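Local coordinates for protein putative Nitroreductase (Anabaena variabilis ATCC 29413, PDB 3EO7) that binds flavin mononucleotide and is probably an FMN-dependent oxidoreductase of the nitroreductase family, at residues 11-14 with 15-19. Sequence-based numbering, arbitrary orientation.
Sequences QHYH and ERTKY
Thr17 packs onto Tyr13 one turn back, at the C-terminal part of helix 9-16. Its methyl CG2 sits over one face of the Tyr13 ring, offset toward the rim, with CG2 3.5 Å from Tyr13 CZ. The hydroxyl turns back to the helix: OG1 lies between its own backbone N and carbonyl carbon (chi1 53°). Thr17 OG1 is 2.8 Å from Tyr13 O. The same Thr17 OG1 is 3.1 Å from His14 O, and Arg183 NE also donates to this hydroxyl. This buried side is the tight part of the contact. Tyr13 OH is bonded to Asp179 O, which fixes the outer end of the ring.

The other side is looser and partly open to solvent. Arg16 NH1 donates to His12 NE2 at 3.2 Å. The ring nitrogen lies in the guanidinium plane, but NH1 is tilted 32° from the ring plane. Arg16 CG makes a CH-pi contact over one face of the His12 ring, 4.2 Å from its centroid. An alanine in place of His12 would probably cost NH1 this acceptor and leave the arginine chain freer to turn, though Val265 O and Asp267 would still hold its end. Toward solvent, Lys18 NZ forms a salt bridge with OE1 of the exposed Glu15 at 2.7 Å and another with Asp487.

Arg16 N bonds His12 O at 2.9 Å. Thr17 N bonds His14 O, three residues back. Tyr13 and Lys18 touch helix 181-202, His14 touches helices 441-448 and 486-493, and Lys18 also touches the latter.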
loop_
_atom_site.group_PDB
_atom_site.type_symbol
_atom_site.label_atom_id
_atom_site.label_comp_id
_atom_site.label_asym_id
_atom_site.label_seq_id
_atom_site.Cartn_x
_atom_site.Cartn_y
_atom_site.Cartn_z
ATOM N N GLN A 11 -7.978 -12.978 13.162
ATOM C CA GLN A 11 -8.620 -12.251 14.270
ATOM C C GLN A 11 -7.738 -12.242 15.519
ATOM O O GLN A 11 -7.575 -11.199 16.171
ATOM C CB GLN A 11 -9.989 -12.840 14.582
ATOM C CG GLN A 11 -10.988 -12.653 13.457
ATOM C CD GLN A 11 -12.247 -13.412 13.722
ATOM O OE1 GLN A 11 -12.281 -14.649 13.682
ATOM N NE2 GLN A 11 -13.306 -12.678 14.002
ATOM N N HIS A 12 -7.104 -13.374 15.813
ATOM C CA HIS A 12 -6.212 -13.497 16.971
ATOM C C HIS A 12 -4.997 -12.579 16.790
ATOM O O HIS A 12 -4.617 -11.845 17.714
ATOM C CB HIS A 12 -5.791 -14.965 17.125
ATOM C CG HIS A 12 -4.883 -15.238 18.284
ATOM N ND1 HIS A 12 -5.308 -15.131 19.596
ATOM C CD2 HIS A 12 -3.602 -15.688 18.333
ATOM C CE1 HIS A 12 -4.310 -15.460 20.400
ATOM N NE2 HIS A 12 -3.277 -15.822 19.662
ATOM N N TYR A 13 -4.389 -12.662 15.615
ATOM C CA TYR A 13 -3.263 -11.797 15.243
ATOM C C TYR A 13 -3.663 -10.315 15.473
ATOM O O TYR A 13 -2.950 -9.534 16.106
ATOM C CB TYR A 13 -2.804 -12.033 13.761
ATOM C CG TYR A 13 -1.775 -10.991 13.415
ATOM C CD1 TYR A 13 -0.443 -11.176 13.727
ATOM C CD2 TYR A 13 -2.160 -9.777 12.912
ATOM C CE1 TYR A 13 0.491 -10.172 13.543
ATOM C CE2 TYR A 13 -1.239 -8.741 12.721
ATOM C CZ TYR A 13 0.093 -8.937 13.037
ATOM O OH TYR A 13 0.994 -7.881 12.873
ATOM N N HIS A 14 -4.814 -9.936 14.948
ATOM C CA HIS A 14 -5.267 -8.554 15.075
ATOM C C HIS A 14 -5.404 -8.145 16.540
ATOM O O HIS A 14 -4.875 -7.135 16.968
ATOM C CB HIS A 14 -6.581 -8.339 14.355
ATOM C CG HIS A 14 -6.876 -6.892 14.133
ATOM N ND1 HIS A 14 -6.140 -6.127 13.258
ATOM C CD2 HIS A 14 -7.777 -6.063 14.708
ATOM C CE1 HIS A 14 -6.603 -4.888 13.284
ATOM N NE2 HIS A 14 -7.599 -4.823 14.147
ATOM N N GLU A 15 -6.072 -8.984 17.318
ATOM C CA GLU A 15 -6.281 -8.712 18.725
ATOM C C GLU A 15 -4.944 -8.554 19.458
ATOM O O GLU A 15 -4.747 -7.611 20.242
ATOM C CB GLU A 15 -7.102 -9.849 19.345
ATOM C CG GLU A 15 -7.480 -9.587 20.804
ATOM C CD GLU A 15 -8.383 -8.335 20.995
ATOM O OE1 GLU A 15 -9.098 -7.962 20.046
ATOM O OE2 GLU A 15 -8.376 -7.738 22.100
ATOM N N ARG A 16 -4.021 -9.464 19.196
ATOM C CA ARG A 16 -2.700 -9.427 19.825
ATOM C C ARG A 16 -1.792 -8.258 19.464
ATOM O O ARG A 16 -0.805 -7.981 20.180
ATOM C CB ARG A 16 -1.974 -10.765 19.590
ATOM C CG ARG A 16 -2.647 -11.786 20.502
ATOM C CD ARG A 16 -1.972 -12.984 20.727
ATOM N NE ARG A 16 -0.554 -12.880 21.084
ATOM C CZ ARG A 16 0.230 -13.933 20.917
ATOM N NH1 ARG A 16 -0.307 -15.052 20.472
ATOM N NH2 ARG A 16 1.523 -13.882 21.165
ATOM N N THR A 17 -2.137 -7.542 18.422
ATOM C CA THR A 17 -1.298 -6.457 17.919
ATOM C C THR A 17 -1.904 -5.060 18.080
ATOM O O THR A 17 -1.342 -4.070 17.622
ATOM C CB THR A 17 -0.892 -6.719 16.457
ATOM O OG1 THR A 17 -2.043 -6.977 15.644
ATOM C CG2 THR A 17 0.065 -7.933 16.398
ATOM N N LYS A 18 -3.047 -5.005 18.747
ATOM C CA LYS A 18 -3.694 -3.725 19.051
ATOM C C LYS A 18 -2.827 -3.016 20.084
ATOM O O LYS A 18 -2.020 -3.654 20.766
ATOM C CB LYS A 18 -5.054 -3.991 19.703
ATOM C CG LYS A 18 -6.079 -4.674 18.800
ATOM C CD LYS A 18 -7.443 -4.802 19.413
ATOM C CE LYS A 18 -8.462 -5.291 18.396
ATOM N NZ LYS A 18 -9.824 -5.581 19.010
ATOM N N TYR A 19 -3.031 -1.708 20.237
ATOM C CA TYR A 19 -2.478 -0.982 21.378
ATOM C C TYR A 19 -3.661 -0.726 22.295
ATOM O O TYR A 19 -4.768 -0.434 21.822
ATOM C CB TYR A 19 -1.867 0.345 20.993
ATOM C CG TYR A 19 -0.577 0.226 20.243
ATOM C CD1 TYR A 19 0.637 0.062 20.910
ATOM C CD2 TYR A 19 -0.571 0.294 18.859
ATOM C CE1 TYR A 19 1.836 -0.030 20.177
ATOM C CE2 TYR A 19 0.604 0.194 18.147
ATOM C CZ TYR A 19 1.795 0.050 18.806
ATOM O OH TYR A 19 2.918 -0.058 18.010
#